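Local coordinates for proteasome protein (Corynebacterium glutamicum ATCC 13032, PDB 2P90) that is of unknown function but belongs to the PAC2 family and may be related to proteasome assembly chaperones, at residues Gly25-Ala36 against Phe130-Ala140; Met8-Pro16 against Arg115-Leu126. All coordinates share one frame; numbering follows the deposited sequence.

Contact 1 lies in the body of the fold and contact 2 at its margin, about 14 Å apart, centre to centre. In contact 1 two adjacent inner strands of the mixed sheet pair in parallel, so backbone hydrogen bonds set the geometry and mostly buried aliphatic side chains fill both faces. In contact 2 the edge strand 9-11 meets helix 116-129 by side chains alone, with no direct hydrogen bond between the segments and more exposed, partly charged surroundings. The helix leads along the chain into strand 134-143 of contact 1, and Leu32 touches Phe119 where the two contacts meet. Both also reach the second subunit, contact 2 mainly through charged partners at the helix start.

Contact 1 of 2, residues Gly25-Ala36 against Phe130-Ala140; sequences GPTLIVALQGYA and FGVENTICLYA
Gly25 and Pro26 meet Gly131 and Val132 where two inner strands of a mixed sheet, 27-33 and 134-140, begin to pair in parallel. Having no side chain, Gly25 can bring its CA to 3.2 Å from Gly131 O. Pro26 has no N-H to give, yet its O accepts Glu133 N at 2.9 Å. Leu28 then bonds in both directions, through N to Asn134 O and through O to Ile136 N (2.8 Å), and its CB rests 3.8 Å from Val132 CG1. Ile29 turns to the other face, where its CG2 meets Leu138 CD1 at 3.9 Å and helix 211-225 covers both. Val30 repeats the two-way bonding with Ile136 and Leu138; its CB packs 3.7 Å from Cys137 SG, which is placed beside its own backbone N (chi1 -61°). Beta-branched Ile29 and Val30 suit an extended backbone, and the small Cys137 leaves Val30 room. Beyond Val30 a water takes over, accepting from Leu32 N and donating to Val30 O and Leu138 O. The Tyr35 and Tyr139 rings touch edge against edge, and Tyr139 OH bonds Glu184. Finally, Ala36 O receives Ala140 N at 3.0 Å from above its carbonyl plane.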
loop_
_atom_site.group_PDB
_atom_site.type_symbol
_atom_site.label_atom_id
_atom_site.label_comp_id
_atom_site.label_asym_id
_atom_site.label_seq_id
_atom_site.Cartn_x
_atom_site.Cartn_y
_atom_site.Cartn_z
ATOM N N GLY B 25 -1.916 -34.092 -19.309
ATOM C CA GLY B 25 -1.946 -32.645 -19.135
ATOM C C GLY B 25 -0.657 -32.059 -18.580
ATOM O O GLY B 25 0.033 -32.705 -17.785
ATOM N N PRO B 26 -0.345 -30.803 -18.958
ATOM C CA PRO B 26 0.855 -30.151 -18.418
ATOM C C PRO B 26 0.745 -29.837 -16.915
ATOM O O PRO B 26 -0.336 -29.855 -16.330
ATOM C CB PRO B 26 0.947 -28.867 -19.242
ATOM C CG PRO B 26 -0.491 -28.564 -19.570
ATOM C CD PRO B 26 -1.096 -29.903 -19.859
ATOM N N THR B 27 1.887 -29.618 -16.288
ATOM C CA THR B 27 1.866 -29.038 -14.963
ATOM C C THR B 27 2.057 -27.503 -15.077
ATOM O O THR B 27 2.700 -26.984 -16.021
ATOM C CB THR B 27 2.819 -29.771 -13.945
ATOM O OG1 THR B 27 3.654 -28.831 -13.225
ATOM C CG2 THR B 27 3.659 -30.779 -14.627
ATOM N N LEU B 28 1.434 -26.793 -14.138
ATOM C CA LEU B 28 1.579 -25.355 -14.071
ATOM C C LEU B 28 2.570 -24.998 -12.967
ATOM O O LEU B 28 2.455 -25.478 -11.847
ATOM C CB LEU B 28 0.233 -24.680 -13.839
ATOM C CG LEU B 28 0.224 -23.148 -13.581
ATOM C CD1 LEU B 28 0.644 -22.345 -14.794
ATOM C CD2 LEU B 28 -1.145 -22.721 -13.104
ATOM N N ILE B 29 3.510 -24.123 -13.307
ATOM C CA ILE B 29 4.429 -23.497 -12.355
ATOM C C ILE B 29 3.981 -22.070 -12.062
ATOM O O ILE B 29 3.751 -21.284 -12.975
ATOM C CB ILE B 29 5.861 -23.511 -12.934
ATOM C CG1 ILE B 29 6.209 -24.966 -13.290
ATOM C CG2 ILE B 29 6.872 -22.871 -11.958
ATOM C CD1 ILE B 29 7.374 -25.056 -14.191
ATOM N N VAL B 30 3.831 -21.759 -10.784
ATOM C CA VAL B 30 3.415 -20.472 -10.359
ATOM C C VAL B 30 4.637 -19.829 -9.672
ATOM O O VAL B 30 5.084 -20.277 -8.604
ATOM C CB VAL B 30 2.151 -20.552 -9.438
ATOM C CG1 VAL B 30 1.870 -19.214 -8.772
ATOM C CG2 VAL B 30 0.919 -21.041 -10.208
ATOM N N ALA B 31 5.169 -18.788 -10.327
ATOM C CA ALA B 31 6.310 -18.006 -9.840
ATOM C C ALA B 31 5.938 -16.511 -9.691
ATOM O O ALA B 31 6.202 -15.715 -10.612
ATOM C CB ALA B 31 7.480 -18.154 -10.809
ATOM N N LEU B 32 5.367 -16.132 -8.542
ATOM C CA LEU B 32 4.902 -14.733 -8.318
ATOM C C LEU B 32 5.858 -13.975 -7.440
ATOM O O LEU B 32 6.140 -14.403 -6.319
ATOM C CB LEU B 32 3.486 -14.666 -7.687
ATOM C CG LEU B 32 2.346 -15.396 -8.397
ATOM C CD1 LEU B 32 1.024 -15.252 -7.583
ATOM C CD2 LEU B 32 2.160 -14.934 -9.879
ATOM N N GLN B 33 6.330 -12.842 -7.947
ATOM C CA GLN B 33 7.307 -12.027 -7.255
ATOM C C GLN B 33 6.548 -11.048 -6.321
ATOM O O GLN B 33 5.486 -10.534 -6.670
ATOM C CB GLN B 33 8.188 -11.333 -8.310
ATOM C CG GLN B 33 9.425 -10.590 -7.782
ATOM C CD GLN B 33 10.075 -9.641 -8.863
ATOM O OE1 GLN B 33 9.881 -9.833 -10.084
ATOM N NE2 GLN B 33 10.849 -8.636 -8.410
ATOM N N GLY B 34 7.044 -10.862 -5.103
ATOM C CA GLY B 34 6.450 -9.906 -4.182
ATOM C C GLY B 34 6.113 -10.437 -2.803
ATOM O O GLY B 34 5.771 -9.667 -1.886
ATOM N N TYR B 35 6.239 -11.745 -2.637
ATOM C CA TYR B 35 5.889 -12.390 -1.383
ATOM C C TYR B 35 7.076 -13.055 -0.693
ATOM O O TYR B 35 7.473 -12.635 0.404
ATOM C CB TYR B 35 4.755 -13.398 -1.605
ATOM C CG TYR B 35 4.439 -14.189 -0.372
ATOM C CD1 TYR B 35 4.077 -13.537 0.828
ATOM C CD2 TYR B 35 4.527 -15.575 -0.369
ATOM C CE1 TYR B 35 3.778 -14.241 1.979
ATOM C CE2 TYR B 35 4.244 -16.307 0.809
ATOM C CZ TYR B 35 3.862 -15.627 1.965
ATOM O OH TYR B 35 3.567 -16.327 3.120
ATOM N N ALA B 36 7.626 -14.107 -1.312
ATOM C CA ALA B 36 8.730 -14.867 -0.713
ATOM C C ALA B 36 9.919 -14.873 -1.676
ATOM O O ALA B 36 10.080 -15.786 -2.515
ATOM C CB ALA B 36 8.289 -16.282 -0.373
ATOM N N PHE B 130 -6.934 -25.537 -19.672
ATOM C CA PHE B 130 -5.768 -26.124 -20.326
ATOM C C PHE B 130 -5.466 -27.559 -19.908
ATOM O O PHE B 130 -4.444 -28.122 -20.298
ATOM C CB PHE B 130 -4.559 -25.201 -20.222
ATOM C CG PHE B 130 -4.647 -24.026 -21.145
ATOM C CD1 PHE B 130 -4.173 -24.120 -22.457
ATOM C CD2 PHE B 130 -5.259 -22.840 -20.729
ATOM C CE1 PHE B 130 -4.261 -23.052 -23.321
ATOM C CE2 PHE B 130 -5.387 -21.785 -21.582
ATOM C CZ PHE B 130 -4.883 -21.873 -22.882
ATOM N N GLY B 131 -6.403 -28.150 -19.164
ATOM C CA GLY B 131 -6.289 -29.511 -18.657
ATOM C C GLY B 131 -5.002 -29.751 -17.895
ATOM O O GLY B 131 -4.368 -30.783 -18.065
ATOM N N VAL B 132 -4.600 -28.765 -17.089
ATOM C CA VAL B 132 -3.427 -28.875 -16.194
ATOM C C VAL B 132 -3.720 -29.992 -15.211
ATOM O O VAL B 132 -4.852 -30.098 -14.719
ATOM C CB VAL B 132 -3.174 -27.515 -15.438
ATOM C CG1 VAL B 132 -2.186 -27.638 -14.254
ATOM C CG2 VAL B 132 -2.716 -26.482 -16.405
ATOM N N GLU B 133 -2.706 -30.789 -14.897
ATOM C CA GLU B 133 -2.884 -31.928 -13.992
ATOM C C GLU B 133 -2.246 -31.757 -12.615
ATOM O O GLU B 133 -2.569 -32.490 -11.700
ATOM C CB GLU B 133 -2.460 -33.250 -14.675
ATOM C CG GLU B 133 -1.000 -33.663 -14.472
ATOM C CD GLU B 133 -0.751 -34.428 -13.144
ATOM O OE1 GLU B 133 0.373 -34.247 -12.585
ATOM O OE2 GLU B 133 -1.666 -35.181 -12.670
ATOM N N ASN B 134 -1.358 -30.780 -12.464
ATOM C CA ASN B 134 -0.733 -30.478 -11.168
ATOM C C ASN B 134 -0.202 -29.040 -11.142
ATOM O O ASN B 134 0.342 -28.532 -12.125
ATOM C CB ASN B 134 0.411 -31.465 -10.835
ATOM C CG ASN B 134 0.996 -31.266 -9.428
ATOM O OD1 ASN B 134 2.204 -31.287 -9.250
ATOM N ND2 ASN B 134 0.153 -31.090 -8.437
ATOM N N THR B 135 -0.325 -28.402 -9.997
ATOM C CA THR B 135 0.155 -27.025 -9.873
ATOM C C THR B 135 1.214 -26.911 -8.781
ATOM O O THR B 135 1.025 -27.393 -7.674
ATOM C CB THR B 135 -1.017 -25.997 -9.621
ATOM O OG1 THR B 135 -1.935 -26.051 -10.720
ATOM C CG2 THR B 135 -0.466 -24.560 -9.451
ATOM N N ILE B 136 2.298 -26.237 -9.137
ATOM C CA ILE B 136 3.396 -26.001 -8.236
ATOM C C ILE B 136 3.713 -24.517 -8.072
ATOM O O ILE B 136 4.154 -23.886 -9.020
ATOM C CB ILE B 136 4.706 -26.699 -8.708
ATOM C CG1 ILE B 136 4.455 -28.189 -9.030
ATOM C CG2 ILE B 136 5.814 -26.464 -7.638
ATOM C CD1 ILE B 136 5.737 -28.984 -9.409
ATOM N N CYS B 137 3.537 -24.021 -6.849
ATOM C CA CYS B 137 3.873 -22.663 -6.459
ATOM C C CYS B 137 5.237 -22.554 -5.797
ATOM O O CYS B 137 5.595 -23.378 -4.974
ATOM C CB CYS B 137 2.817 -22.141 -5.505
ATOM S SG CYS B 137 1.155 -22.089 -6.224
ATOM N N LEU B 138 5.996 -21.528 -6.161
ATOM C CA LEU B 138 7.361 -21.384 -5.685
ATOM C C LEU B 138 7.499 -20.280 -4.649
ATOM O O LEU B 138 6.891 -19.222 -4.797
ATOM C CB LEU B 138 8.284 -21.102 -6.858
ATOM C CG LEU B 138 8.192 -22.052 -8.054
ATOM C CD1 LEU B 138 9.279 -21.669 -9.072
ATOM C CD2 LEU B 138 8.273 -23.557 -7.649
ATOM N N TYR B 139 8.300 -20.549 -3.609
ATOM C CA TYR B 139 8.522 -19.647 -2.476
ATOM C C TYR B 139 10.006 -19.718 -2.152
ATOM O O TYR B 139 10.597 -20.774 -2.304
ATOM C CB TYR B 139 7.743 -20.124 -1.257
ATOM C CG TYR B 139 6.263 -20.307 -1.512
ATOM C CD1 TYR B 139 5.380 -19.254 -1.271
ATOM C CD2 TYR B 139 5.743 -21.528 -1.997
ATOM C CE1 TYR B 139 4.045 -19.384 -1.516
ATOM C CE2 TYR B 139 4.376 -21.671 -2.243
ATOM C CZ TYR B 139 3.538 -20.582 -2.001
ATOM O OH TYR B 139 2.186 -20.628 -2.213
ATOM N N ALA B 140 10.621 -18.602 -1.766
ATOM C CA ALA B 140 11.983 -18.610 -1.223
ATOM C C ALA B 140 11.952 -17.911 0.133
ATOM O O ALA B 140 11.577 -16.708 0.245
ATOM C CB ALA B 140 12.950 -17.940 -2.158
HETATM O O HOH W 1 4.772 -18.067 -6.508
#

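Contact 2 of 2, residues Met8-Pro16 against Arg115-Leu126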
loop_
_atom_site.group_PDB
_atom_site.type_symbol
_atom_site.label_atom_id
_atom_site.label_comp_id
_atom_site.label_asym_id
_atom_site.label_seq_id
_atom_site.Cartn_x
_atom_site.Cartn_y
_atom_site.Cartn_z
ATOM N N MET B 8 -10.398 -10.170 -15.721
ATOM C CA MET B 8 -9.120 -10.452 -15.002
ATOM C C MET B 8 -7.921 -10.679 -15.956
ATOM O O MET B 8 -6.809 -10.316 -15.633
ATOM C CB MET B 8 -9.299 -11.570 -13.940
ATOM C CG MET B 8 -8.636 -11.282 -12.538
ATOM S SD MET B 8 -9.186 -9.869 -11.519
ATOM C CE MET B 8 -10.601 -9.069 -12.236
ATOM N N TYR B 9 -8.160 -11.246 -17.134
ATOM C CA TYR B 9 -7.099 -11.487 -18.111
ATOM C C TYR B 9 -7.675 -11.494 -19.526
ATOM O O TYR B 9 -8.878 -11.588 -19.706
ATOM C CB TYR B 9 -6.408 -12.843 -17.857
ATOM C CG TYR B 9 -7.338 -14.025 -17.962
ATOM C CD1 TYR B 9 -7.999 -14.503 -16.829
ATOM C CD2 TYR B 9 -7.590 -14.648 -19.192
ATOM C CE1 TYR B 9 -8.896 -15.561 -16.913
ATOM C CE2 TYR B 9 -8.488 -15.741 -19.288
ATOM C CZ TYR B 9 -9.119 -16.181 -18.138
ATOM O OH TYR B 9 -9.985 -17.237 -18.172
ATOM N N GLU B 10 -6.781 -11.459 -20.505
ATOM C CA GLU B 10 -7.107 -11.557 -21.904
ATOM C C GLU B 10 -6.380 -12.786 -22.488
ATOM O O GLU B 10 -5.191 -12.979 -22.260
ATOM C CB GLU B 10 -6.639 -10.270 -22.616
ATOM C CG GLU B 10 -7.397 -9.921 -23.882
ATOM C CD GLU B 10 -8.917 -9.900 -23.653
ATOM O OE1 GLU B 10 -9.378 -9.032 -22.862
ATOM O OE2 GLU B 10 -9.639 -10.751 -24.249
ATOM N N LEU B 11 -7.086 -13.621 -23.231
ATOM C CA LEU B 11 -6.402 -14.707 -23.941
ATOM C C LEU B 11 -5.706 -14.199 -25.167
ATOM O O LEU B 11 -6.223 -13.389 -25.918
ATOM C CB LEU B 11 -7.324 -15.874 -24.273
ATOM C CG LEU B 11 -7.689 -16.773 -23.089
ATOM C CD1 LEU B 11 -8.851 -17.684 -23.443
ATOM C CD2 LEU B 11 -6.515 -17.567 -22.590
ATOM N N GLU B 12 -4.495 -14.662 -25.362
ATOM C CA GLU B 12 -3.743 -14.251 -26.529
ATOM C C GLU B 12 -4.367 -14.829 -27.830
ATOM O O GLU B 12 -4.880 -15.966 -27.873
ATOM C CB GLU B 12 -2.288 -14.651 -26.326
ATOM C CG GLU B 12 -1.341 -14.067 -27.327
ATOM C CD GLU B 12 -0.940 -12.609 -27.027
ATOM O OE1 GLU B 12 -1.476 -11.958 -26.060
ATOM O OE2 GLU B 12 -0.065 -12.135 -27.795
ATOM N N TYR B 13 -4.368 -14.006 -28.864
ATOM C CA TYR B 13 -4.922 -14.388 -30.152
ATOM C C TYR B 13 -3.877 -14.115 -31.234
ATOM O O TYR B 13 -3.301 -13.031 -31.248
ATOM C CB TYR B 13 -6.176 -13.584 -30.443
ATOM C CG TYR B 13 -6.812 -13.983 -31.738
ATOM C CD1 TYR B 13 -7.843 -14.925 -31.764
ATOM C CD2 TYR B 13 -6.379 -13.435 -32.958
ATOM C CE1 TYR B 13 -8.429 -15.310 -32.953
ATOM C CE2 TYR B 13 -6.963 -13.822 -34.165
ATOM C CZ TYR B 13 -7.986 -14.762 -34.144
ATOM O OH TYR B 13 -8.587 -15.148 -35.319
ATOM N N PRO B 14 -3.589 -15.110 -32.113
ATOM C CA PRO B 14 -4.196 -16.456 -32.122
ATOM C C PRO B 14 -3.608 -17.316 -31.006
ATOM O O PRO B 14 -2.426 -17.182 -30.669
ATOM C CB PRO B 14 -3.826 -17.025 -33.517
ATOM C CG PRO B 14 -3.024 -15.946 -34.217
ATOM C CD PRO B 14 -2.548 -14.988 -33.157
ATOM N N SER B 15 -4.429 -18.177 -30.423
ATOM C CA SER B 15 -3.983 -18.893 -29.242
ATOM C C SER B 15 -2.852 -19.887 -29.582
ATOM O O SER B 15 -2.846 -20.457 -30.672
ATOM C CB SER B 15 -5.165 -19.561 -28.538
ATOM O OG SER B 15 -4.718 -20.224 -27.370
ATOM N N PRO B 16 -1.868 -20.066 -28.679
ATOM C CA PRO B 16 -0.880 -21.111 -28.950
ATOM C C PRO B 16 -1.448 -22.512 -28.700
ATOM O O PRO B 16 -2.248 -22.717 -27.779
ATOM C CB PRO B 16 0.244 -20.812 -27.946
ATOM C CG PRO B 16 -0.099 -19.438 -27.367
ATOM C CD PRO B 16 -1.569 -19.358 -27.420
ATOM N N ARG B 115 -7.603 -7.981 -5.451
ATOM C CA ARG B 115 -8.539 -8.960 -6.004
ATOM C C ARG B 115 -8.051 -10.438 -5.953
ATOM O O ARG B 115 -8.215 -11.178 -6.962
ATOM C CB ARG B 115 -8.869 -8.610 -7.462
ATOM C CG ARG B 115 -9.607 -7.287 -7.686
ATOM C CD ARG B 115 -10.674 -7.507 -8.786
ATOM N NE ARG B 115 -11.593 -6.427 -8.692
ATOM C CZ ARG B 115 -12.825 -6.460 -8.229
ATOM N NH1 ARG B 115 -13.450 -7.561 -7.889
ATOM N NH2 ARG B 115 -13.432 -5.318 -8.123
ATOM N N TRP B 116 -7.490 -10.865 -4.818
ATOM C CA TRP B 116 -7.028 -12.248 -4.681
ATOM C C TRP B 116 -8.125 -13.324 -4.975
ATOM O O TRP B 116 -7.815 -14.347 -5.571
ATOM C CB TRP B 116 -6.385 -12.472 -3.323
ATOM C CG TRP B 116 -4.998 -11.866 -3.165
ATOM C CD1 TRP B 116 -4.298 -11.059 -4.071
ATOM C CD2 TRP B 116 -4.163 -11.989 -2.027
ATOM N NE1 TRP B 116 -3.079 -10.693 -3.538
ATOM C CE2 TRP B 116 -2.972 -11.246 -2.288
ATOM C CE3 TRP B 116 -4.302 -12.635 -0.794
ATOM C CZ2 TRP B 116 -1.931 -11.162 -1.362
ATOM C CZ3 TRP B 116 -3.261 -12.528 0.141
ATOM C CH2 TRP B 116 -2.104 -11.804 -0.151
ATOM N N GLY B 117 -9.386 -13.050 -4.593
ATOM C CA GLY B 117 -10.539 -13.876 -4.911
ATOM C C GLY B 117 -10.787 -14.043 -6.400
ATOM O O GLY B 117 -10.781 -15.154 -6.895
ATOM N N ASP B 118 -11.006 -12.943 -7.128
ATOM C CA ASP B 118 -11.163 -13.022 -8.579
ATOM C C ASP B 118 -9.928 -13.606 -9.258
ATOM O O ASP B 118 -10.056 -14.353 -10.217
ATOM C CB ASP B 118 -11.493 -11.664 -9.190
ATOM C CG ASP B 118 -12.817 -11.062 -8.654
ATOM O OD1 ASP B 118 -13.693 -11.811 -8.180
ATOM O OD2 ASP B 118 -12.976 -9.822 -8.705
ATOM N N PHE B 119 -8.744 -13.281 -8.746
ATOM C CA PHE B 119 -7.486 -13.759 -9.325
ATOM C C PHE B 119 -7.304 -15.272 -9.192
ATOM O O PHE B 119 -6.974 -15.952 -10.162
ATOM C CB PHE B 119 -6.274 -13.028 -8.707
ATOM C CG PHE B 119 -4.963 -13.543 -9.195
ATOM C CD1 PHE B 119 -4.537 -13.270 -10.498
ATOM C CD2 PHE B 119 -4.136 -14.316 -8.355
ATOM C CE1 PHE B 119 -3.315 -13.774 -10.966
ATOM C CE2 PHE B 119 -2.932 -14.835 -8.819
ATOM C CZ PHE B 119 -2.510 -14.564 -10.114
ATOM N N SER B 120 -7.485 -15.792 -7.988
ATOM C CA SER B 120 -7.338 -17.213 -7.789
ATOM C C SER B 120 -8.450 -17.973 -8.542
ATOM O O SER B 120 -8.179 -18.994 -9.157
ATOM C CB SER B 120 -7.313 -17.507 -6.311
ATOM O OG SER B 120 -8.598 -17.335 -5.822
ATOM N N ASN B 121 -9.671 -17.436 -8.587
ATOM C CA ASN B 121 -10.686 -17.986 -9.478
ATOM C C ASN B 121 -10.355 -17.954 -10.975
ATOM O O ASN B 121 -10.650 -18.894 -11.663
ATOM C CB ASN B 121 -12.065 -17.405 -9.183
ATOM C CG ASN B 121 -12.643 -17.949 -7.876
ATOM O OD1 ASN B 121 -12.893 -19.144 -7.750
ATOM N ND2 ASN B 121 -12.852 -17.079 -6.905
ATOM N N ALA B 122 -9.763 -16.871 -11.472
ATOM C CA ALA B 122 -9.377 -16.779 -12.865
ATOM C C ALA B 122 -8.282 -17.804 -13.181
ATOM O O ALA B 122 -8.250 -18.408 -14.283
ATOM C CB ALA B 122 -8.890 -15.362 -13.189
ATOM N N VAL B 123 -7.382 -17.999 -12.210
ATOM C CA VAL B 123 -6.326 -18.968 -12.397
ATOM C C VAL B 123 -6.864 -20.416 -12.430
ATOM O O VAL B 123 -6.427 -21.222 -13.275
ATOM C CB VAL B 123 -5.114 -18.780 -11.452
ATOM C CG1 VAL B 123 -4.128 -19.925 -11.672
ATOM C CG2 VAL B 123 -4.417 -17.464 -11.775
ATOM N N VAL B 124 -7.829 -20.730 -11.566
ATOM C CA VAL B 124 -8.429 -22.039 -11.667
ATOM C C VAL B 124 -9.214 -22.262 -12.957
ATOM O O VAL B 124 -9.144 -23.351 -13.493
ATOM C CB VAL B 124 -9.136 -22.588 -10.384
ATOM C CG1 VAL B 124 -8.539 -22.019 -9.119
ATOM C CG2 VAL B 124 -10.595 -22.368 -10.437
ATOM N N ASP B 125 -9.884 -21.246 -13.502
ATOM C CA ASP B 125 -10.522 -21.433 -14.811
ATOM C C ASP B 125 -9.496 -21.732 -15.902
ATOM O O ASP B 125 -9.816 -22.400 -16.891
ATOM C CB ASP B 125 -11.340 -20.225 -15.277
ATOM C CG ASP B 125 -12.452 -19.841 -14.318
ATOM O OD1 ASP B 125 -13.049 -20.738 -13.635
ATOM O OD2 ASP B 125 -12.710 -18.609 -14.259
ATOM N N LEU B 126 -8.283 -21.196 -15.737
ATOM C CA LEU B 126 -7.243 -21.405 -16.728
ATOM C C LEU B 126 -6.649 -22.813 -16.624
ATOM O O LEU B 126 -6.381 -23.429 -17.671
ATOM C CB LEU B 126 -6.156 -20.317 -16.681
ATOM C CG LEU B 126 -6.526 -18.939 -17.229
ATOM C CD1 LEU B 126 -5.485 -17.890 -16.833
ATOM C CD2 LEU B 126 -6.720 -18.987 -18.736
HETATM O O HOH W 2 -12.091 -16.826 -15.762
#
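Tyr9 packs on Ala122 and Leu126, and Met8 on Ala122 and the first turn of helix 116-129, joining an edge strand of the sheet to the helix of a beta-alpha-beta crossover between strands 103-108 and 134-143. The short strand 9-11 and the helix run in nearly the same direction, 19° apart. Leu126 lies over one face of the Tyr9 ring: its CD1 is 4.1 Å from the ring centroid, almost on the ring normal, in a CH-pi contact. Its other methyl, CD2, approaches Tyr9 CE2 at 3.7 Å. Ala122 comes to the ring edge in plane, its CB 3.7 Å from Tyr9 CE1; a small residue lets the broad ring settle close to the helix. Tyr9 reaches this place with CG between the backbone N and the carbonyl carbon (chi1 61°). Leu11 adds a looser methyl contact, from CD2 to Leu126 CD2.

The unbranched chain of Met8 lies along the helix. Its CB touches Ala122 CB at 3.9 Å, its SD lies 3.7 Å from Asp118 CB, and its CE reaches Arg115 CD at 3.8 Å, crossing the last two side chains at about a right angle; a nearly eclipsed chi3 makes the exact position of CE less certain.

In the next shell, backbone bonds to strand 54-61 and to Asn62 just beyond it hold the N-terminal strand in place, while Phe61 meets the Tyr9 ring and packs on Leu126. Arg115, at the N-cap position, forms a salt bridge with Asp118, modelled so short that its length is doubtful, and another with Glu65 of the second subunit. At this helix start, Asp64 of the second subunit accepts Gly117 N on OD1 and Asp118 N on OD2.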